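Local coordinates for protein IclR family transcriptional regulator (Brucella abortus, PDB 5WHM) that probably represses transcription as an IclR-type regulator, binding DNA through a helix-turn-helix domain and sensing a small effector through its C-terminal domain, at residues Ser157-Cys162 against Leu231-Cys235; Tyr203-Leu207 against Ser218-Pro222. One frame throughout, in Å; residues are numbered along the deposited sequence.

Both contacts lie in the C-terminal domain, on one six-stranded antiparallel sheet, with centres about 6 Å apart. Contact 1 sets the start of helix 157-165 against strand 229-238; contact 2 pairs edge strand 206-209 with strand 216-225, the sheet neighbour of 229-238. In chain order the helix comes first, then the hairpin of contact 2, then the strand that closes contact 1. The two are probably joined by hydrogen bonds, S157 OG to S218 OG at 2.7 Å and R160 NH1 to L207 O at 2.8 Å. An acetate, probably from the crystallisation liquor, touches both, so the helix start and two adjacent strands meet at one small-anion site, possibly that of the effector.

Contact 1 of 2, residues Ser157-Cys162 against Leu231-Cys235; sequences SVGRAC and LVFNC. With ACY (acetic acid), chain J.
The side chain of V158 lies across that of N234, its CG1 methyl 3.3 Å from N234 ND2 and close to the CB and CG of the same residue. CG1 stands beside the backbone N of V158 and anti to its carbonyl carbon (chi1 -81°), which leaves CG2 next to the bound acetate. Further along the helix, the V158-C162 turn receives V232 of the strand, which splits its two methyls: CG1 meets A161 CB at 3.6 Å, while CG2 touches C162 CB at 3.9 Å. Both methyls also rest near the carbonyl oxygen of V158, which already accepts the helix bond from C162 N. No hydrogen bond joins helix and strand directly, and the grip between them is apolar. M129 of strand 128-135 adds to this layer, touching V158, C162 and V232.

At the helix start the contact turns polar. An acetate, probably from the crystallisation liquor, accepts a nearly straight bond (165°) from S157 N to OXT, 2.8 Å long. Its other oxygen, O, is held by three donors: S157 OG at 2.7 Å, V158 N at 3.2 Å and N234 ND2, also at 3.2 Å. N234 is itself positioned by Y131, whose OH bonds to ND2, and its CG sits between its backbone N and carbonyl carbon (chi1 72°), turning the amide toward the ligand. Backbone N-H groups at the N-terminal end of a helix, where the dipole would help stabilise negative charge, thus combine with a serine and an asparagine. This is an anion-binding helix N-terminus packed on the sheet of an IclR C-terminal, GAF-like domain, consistent with a place where a small carboxylate effector could bind.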
ATOM      1  N   SER C 157      14.082 -15.512  -9.277  1.00 36.51           N
ATOM      2  CA  SER C 157      14.796 -16.166  -8.195  1.00 36.67           C
ATOM      3  C   SER C 157      13.966 -16.169  -6.906  1.00 34.92           C
ATOM      4  O   SER C 157      13.940 -17.174  -6.177  1.00 34.87           O
ATOM      5  CB  SER C 157      16.172 -15.513  -8.006  1.00 34.41           C
ATOM      6  OG  SER C 157      16.137 -14.384  -7.158  1.00 33.96           O
ATOM      7  N   VAL C 158      13.258 -15.067  -6.617  1.00 30.49           N
ATOM      8  CA  VAL C 158      12.498 -15.014  -5.370  1.00 32.66           C
ATOM      9  C   VAL C 158      11.369 -16.040  -5.382  1.00 33.54           C
ATOM     10  O   VAL C 158      11.128 -16.709  -4.371  1.00 31.76           O
ATOM     11  CB  VAL C 158      11.961 -13.597  -5.089  1.00 35.81           C
ATOM     12  CG1 VAL C 158      13.051 -12.752  -4.473  1.00 39.69           C
ATOM     13  CG2 VAL C 158      11.392 -12.934  -6.354  1.00 36.89           C
ATOM     14  N   GLY C 159      10.668 -16.180  -6.513  1.00 34.37           N
ATOM     15  CA  GLY C 159       9.586 -17.162  -6.594  1.00 35.51           C
ATOM     16  C   GLY C 159      10.072 -18.594  -6.473  1.00 37.52           C
ATOM     17  O   GLY C 159       9.411 -19.439  -5.855  1.00 35.66           O
ATOM     18  N   ARG C 160      11.221 -18.897  -7.088  1.00 34.16           N
ATOM     19  CA  ARG C 160      11.782 -20.241  -7.040  1.00 37.85           C
ATOM     20  C   ARG C 160      12.178 -20.623  -5.621  1.00 40.76           C
ATOM     21  O   ARG C 160      11.890 -21.734  -5.157  1.00 33.70           O
ATOM     22  CB  ARG C 160      12.993 -20.320  -7.978  1.00 37.41           C
ATOM     23  CG  ARG C 160      12.575 -20.325  -9.448  1.00 41.06           C
ATOM     24  CD  ARG C 160      13.682 -19.943 -10.393  1.00 40.81           C
ATOM     25  NE  ARG C 160      13.295 -20.183 -11.779  1.00 43.92           N
ATOM     26  CZ  ARG C 160      14.124 -20.093 -12.816  1.00 44.53           C
ATOM     27  NH1 ARG C 160      15.401 -19.757 -12.625  1.00 40.90           N
ATOM     28  NH2 ARG C 160      13.674 -20.340 -14.037  1.00 45.37           N
ATOM     29  N   ALA C 161      12.847 -19.713  -4.919  1.00 30.83           N
ATOM     30  CA  ALA C 161      13.235 -19.986  -3.543  1.00 35.73           C
ATOM     31  C   ALA C 161      12.004 -20.168  -2.674  1.00 33.01           C
ATOM     32  O   ALA C 161      11.997 -20.999  -1.764  1.00 32.32           O
ATOM     33  CB  ALA C 161      14.093 -18.831  -3.001  1.00 34.21           C
ATOM     34  N   CYS C 162      10.953 -19.385  -2.939  1.00 31.80           N
ATOM     35  CA  CYS C 162       9.712 -19.547  -2.186  1.00 33.77           C
ATOM     36  C   CYS C 162       9.137 -20.934  -2.425  1.00 43.07           C
ATOM     37  O   CYS C 162       8.762 -21.635  -1.477  1.00 35.95           O
ATOM     38  CB  CYS C 162       8.714 -18.476  -2.595  1.00 32.77           C
ATOM     39  SG  CYS C 162       7.156 -18.529  -1.627  1.00 42.42           S
ATOM     40  N   LEU C 231       9.680 -15.860   4.158  1.00 33.71           N
ATOM     41  CA  LEU C 231      10.243 -14.655   3.567  1.00 33.61           C
ATOM     42  C   LEU C 231      11.375 -15.066   2.634  1.00 34.19           C
ATOM     43  O   LEU C 231      12.000 -16.107   2.817  1.00 34.88           O
ATOM     44  CB  LEU C 231      10.780 -13.699   4.634  1.00 34.51           C
ATOM     45  CG  LEU C 231       9.817 -13.188   5.679  1.00 39.02           C
ATOM     46  CD1 LEU C 231      10.595 -12.442   6.774  1.00 43.00           C
ATOM     47  CD2 LEU C 231       8.774 -12.292   5.009  1.00 36.04           C
ATOM     48  N   VAL C 232      11.605 -14.280   1.592  1.00 30.00           N
ATOM     49  CA  VAL C 232      12.671 -14.623   0.657  1.00 27.90           C
ATOM     50  C   VAL C 232      13.507 -13.375   0.442  1.00 26.98           C
ATOM     51  O   VAL C 232      12.953 -12.283   0.256  1.00 30.20           O
ATOM     52  CB  VAL C 232      12.137 -15.145  -0.692  1.00 28.51           C
ATOM     53  CG1 VAL C 232      13.317 -15.662  -1.525  1.00 29.70           C
ATOM     54  CG2 VAL C 232      11.076 -16.233  -0.492  1.00 32.17           C
ATOM     55  N   PHE C 233      14.835 -13.538   0.460  1.00 26.84           N
ATOM     56  CA  PHE C 233      15.757 -12.438   0.218  1.00 33.06           C
ATOM     57  C   PHE C 233      16.471 -12.662  -1.099  1.00 30.24           C
ATOM     58  O   PHE C 233      16.842 -13.793  -1.423  1.00 31.65           O
ATOM     59  CB  PHE C 233      16.743 -12.303   1.382  1.00 27.68           C
ATOM     60  CG  PHE C 233      16.056 -12.022   2.693  1.00 30.03           C
ATOM     61  CD1 PHE C 233      15.505 -13.070   3.442  1.00 31.63           C
ATOM     62  CD2 PHE C 233      15.878 -10.705   3.136  1.00 30.89           C
ATOM     63  CE1 PHE C 233      14.789 -12.797   4.645  1.00 32.01           C
ATOM     64  CE2 PHE C 233      15.200 -10.429   4.332  1.00 30.42           C
ATOM     65  CZ  PHE C 233      14.667 -11.479   5.100  1.00 30.80           C
ATOM     66  N   ASN C 234      16.623 -11.612  -1.898  1.00 30.59           N
ATOM     67  CA  ASN C 234      17.348 -11.800  -3.144  1.00 27.67           C
ATOM     68  C   ASN C 234      18.387 -10.704  -3.318  1.00 33.50           C
ATOM     69  O   ASN C 234      18.453  -9.722  -2.571  1.00 32.14           O
ATOM     70  CB  ASN C 234      16.420 -11.869  -4.382  1.00 27.13           C
ATOM     71  CG  ASN C 234      15.802 -10.515  -4.761  1.00 34.07           C
ATOM     72  OD1 ASN C 234      16.039  -9.493  -4.122  1.00 39.09           O
ATOM     73  ND2 ASN C 234      14.997 -10.516  -5.825  1.00 37.49           N
ATOM     74  N   CYS C 235      19.227 -10.912  -4.320  1.00 34.26           N
ATOM     75  CA  CYS C 235      20.234  -9.933  -4.689  1.00 32.80           C
ATOM     76  C   CYS C 235      20.392 -10.096  -6.187  1.00 38.14           C
ATOM     77  O   CYS C 235      20.651 -11.209  -6.660  1.00 35.27           O
ATOM     78  CB  CYS C 235      21.539 -10.186  -3.944  1.00 35.54           C
ATOM     79  SG  CYS C 235      22.865  -9.026  -4.424  1.00 39.38           S
TER
HETATM   80  C   ACY J 302      14.593 -12.219  -9.378  1.00 38.54           C
HETATM   81  O   ACY J 302      14.462 -12.594  -8.184  1.00 40.29           O
HETATM   82  OXT ACY J 302      14.769 -13.000 -10.354  1.00 36.10           O
HETATM   83  CH3 ACY J 302      14.528 -10.743  -9.663  1.00 35.90           C

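Contact 2 of 2, residues Tyr203-Leu207 against Ser218-Pro222. With ACY (acetic acid), chain J.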
ATOM      1  N   TYR C 203      22.925 -26.446  -2.929  1.00 41.66           N
ATOM      2  CA  TYR C 203      23.668 -25.249  -2.548  1.00 38.68           C
ATOM      3  C   TYR C 203      22.909 -24.290  -1.627  1.00 44.59           C
ATOM      4  O   TYR C 203      23.535 -23.379  -1.069  1.00 44.53           O
ATOM      5  CB  TYR C 203      24.088 -24.468  -3.807  1.00 38.81           C
ATOM      6  CG  TYR C 203      25.090 -25.192  -4.716  1.00 43.62           C
ATOM      7  CD1 TYR C 203      26.024 -26.062  -4.186  1.00 44.09           C
ATOM      8  CD2 TYR C 203      25.112 -24.966  -6.093  1.00 46.87           C
ATOM      9  CE1 TYR C 203      26.977 -26.716  -5.004  1.00 44.81           C
ATOM     10  CE2 TYR C 203      26.053 -25.618  -6.927  1.00 43.08           C
ATOM     11  CZ  TYR C 203      26.979 -26.482  -6.369  1.00 45.76           C
ATOM     12  OH  TYR C 203      27.913 -27.135  -7.176  1.00 49.92           O
ATOM     13  N   GLY C 204      21.589 -24.418  -1.485  1.00 38.55           N
ATOM     14  CA  GLY C 204      20.880 -23.550  -0.553  1.00 35.25           C
ATOM     15  C   GLY C 204      20.389 -22.222  -1.098  1.00 41.34           C
ATOM     16  O   GLY C 204      19.867 -21.399  -0.318  1.00 42.47           O
ATOM     17  N   TYR C 205      20.511 -21.980  -2.398  1.00 35.59           N
ATOM     18  CA  TYR C 205      19.908 -20.806  -3.010  1.00 35.22           C
ATOM     19  C   TYR C 205      19.212 -21.225  -4.291  1.00 34.11           C
ATOM     20  O   TYR C 205      19.367 -22.364  -4.772  1.00 36.80           O
ATOM     21  CB  TYR C 205      20.973 -19.733  -3.304  1.00 31.20           C
ATOM     22  CG  TYR C 205      22.113 -20.274  -4.166  1.00 32.54           C
ATOM     23  CD1 TYR C 205      21.933 -20.534  -5.522  1.00 33.02           C
ATOM     24  CD2 TYR C 205      23.356 -20.518  -3.619  1.00 34.24           C
ATOM     25  CE1 TYR C 205      23.016 -21.084  -6.323  1.00 34.93           C
ATOM     26  CE2 TYR C 205      24.414 -21.032  -4.393  1.00 42.62           C
ATOM     27  CZ  TYR C 205      24.232 -21.288  -5.734  1.00 44.26           C
ATOM     28  OH  TYR C 205      25.282 -21.786  -6.482  1.00 44.19           O
ATOM     29  N   CYS C 206      18.480 -20.271  -4.876  1.00 30.40           N
ATOM     30  CA  CYS C 206      17.910 -20.390  -6.213  1.00 33.70           C
ATOM     31  C   CYS C 206      18.414 -19.241  -7.071  1.00 36.59           C
ATOM     32  O   CYS C 206      18.480 -18.107  -6.606  1.00 33.63           O
ATOM     33  CB  CYS C 206      16.357 -20.348  -6.188  1.00 33.07           C
ATOM     34  SG  CYS C 206      15.632 -21.882  -5.549  1.00 37.31           S
ATOM     35  N   LEU C 207      18.711 -19.527  -8.334  1.00 36.53           N
ATOM     36  CA  LEU C 207      19.101 -18.516  -9.308  1.00 33.73           C
ATOM     37  C   LEU C 207      17.977 -18.235 -10.294  1.00 35.73           C
ATOM     38  O   LEU C 207      17.111 -19.080 -10.565  1.00 35.40           O
ATOM     39  CB  LEU C 207      20.326 -18.965 -10.119  1.00 36.33           C
ATOM     40  CG  LEU C 207      21.561 -19.396  -9.340  1.00 38.05           C
ATOM     41  CD1 LEU C 207      22.649 -20.081 -10.220  1.00 37.21           C
ATOM     42  CD2 LEU C 207      22.114 -18.152  -8.672  1.00 38.34           C
ATOM     43  N   SER C 218      19.961 -12.916 -10.826  1.00 35.06           N
ATOM     44  CA  SER C 218      19.643 -12.752  -9.424  1.00 30.09           C
ATOM     45  C   SER C 218      19.707 -14.099  -8.721  1.00 34.93           C
ATOM     46  O   SER C 218      19.609 -15.163  -9.356  1.00 35.48           O
ATOM     47  CB  SER C 218      18.243 -12.107  -9.296  1.00 43.27           C
ATOM     48  OG  SER C 218      17.664 -12.369  -8.041  1.00 47.50           O
ATOM     49  N   VAL C 219      19.943 -14.045  -7.414  1.00 31.81           N
ATOM     50  CA  VAL C 219      20.023 -15.243  -6.577  1.00 29.13           C
ATOM     51  C   VAL C 219      19.138 -14.971  -5.375  1.00 32.29           C
ATOM     52  O   VAL C 219      19.051 -13.830  -4.923  1.00 28.46           O
ATOM     53  CB  VAL C 219      21.474 -15.550  -6.135  1.00 34.79           C
ATOM     54  CG1 VAL C 219      22.084 -14.366  -5.379  1.00 31.71           C
ATOM     55  CG2 VAL C 219      21.569 -16.836  -5.289  1.00 33.99           C
ATOM     56  N   ALA C 220      18.477 -16.003  -4.856  1.00 31.99           N
ATOM     57  CA  ALA C 220      17.547 -15.791  -3.745  1.00 29.57           C
ATOM     58  C   ALA C 220      17.668 -16.920  -2.737  1.00 32.65           C
ATOM     59  O   ALA C 220      18.028 -18.060  -3.086  1.00 32.54           O
ATOM     60  CB  ALA C 220      16.078 -15.688  -4.224  1.00 27.37           C
ATOM     61  N   VAL C 221      17.381 -16.587  -1.482  1.00 28.72           N
ATOM     62  CA  VAL C 221      17.487 -17.529  -0.364  1.00 31.09           C
ATOM     63  C   VAL C 221      16.245 -17.372   0.502  1.00 33.03           C
ATOM     64  O   VAL C 221      15.940 -16.245   0.933  1.00 30.31           O
ATOM     65  CB  VAL C 221      18.749 -17.279   0.474  1.00 33.36           C
ATOM     66  CG1 VAL C 221      18.717 -18.097   1.761  1.00 32.89           C
ATOM     67  CG2 VAL C 221      20.020 -17.602  -0.338  1.00 33.69           C
ATOM     68  N   PRO C 222      15.505 -18.438   0.791  1.00 32.73           N
ATOM     69  CA  PRO C 222      14.282 -18.292   1.586  1.00 32.10           C
ATOM     70  C   PRO C 222      14.567 -18.415   3.080  1.00 36.88           C
ATOM     71  O   PRO C 222      15.606 -18.914   3.511  1.00 35.42           O
ATOM     72  CB  PRO C 222      13.419 -19.460   1.091  1.00 31.32           C
ATOM     73  CG  PRO C 222      14.474 -20.571   0.827  1.00 33.35           C
ATOM     74  CD  PRO C 222      15.739 -19.839   0.382  1.00 29.50           C
TER
HETATM   75  C   ACY J 302      14.593 -12.219  -9.378  1.00 38.54           C
HETATM   76  O   ACY J 302      14.462 -12.594  -8.184  1.00 40.29           O
HETATM   77  OXT ACY J 302      14.769 -13.000 -10.354  1.00 36.10           O
HETATM   78  CH3 ACY J 302      14.528 -10.743  -9.663  1.00 35.90           C
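C206 and A220 form the hydrogen-bonded pair that joins the two strands. C206 N donates to A220 O at 2.9 Å, almost straight (168°) and in the carbonyl plane; the return bond from A220 N to C206 O is shorter, 2.7 Å, but more bent at 150°. L207 and V219 follow as a non-hydrogen-bonded pair, and CA-H...O contacts accompany the pairing: V219 CA lies 3.3 Å from C206 O, and L207 CA approaches S218 O in the same way.

The tight side is built round V219. Its CG2, placed anti to the backbone N by the chi1 of 57° that sets CG1, fits between two neighbours, 3.6 Å from Y205 CB and 3.7 Å from L207 CD2. It meets the Y205 ring obliquely near CG and CD1. V221 extends this apolar row with CG2 at 3.8 Å from Y205 CB, and helix 244-265 lies against the row through E248, next to Y205 and L207, and I256, next to V221. C206 and A220 point to the other face of the sheet, where R160 and F200 touch the cysteine and A161 the alanine.

Between the two segments packing thins toward G204 and P222, both partly exposed. G204 leaves helix 186-203 with positive phi, and its carbonyl oxygen comes only to 3.8 Å from V221 CG2; P222 CD is more distant still, though F200 packs on the proline.

S218 forms the buried polar end. Its OG, whose main partner is S157, makes a weak contact with acetate O at 3.2 Å, since its proton has another acceptor within reach. Backbone bonds therefore set the register and apolar contacts fill the V219 side, while S218 of the inner strand stands at the acetate.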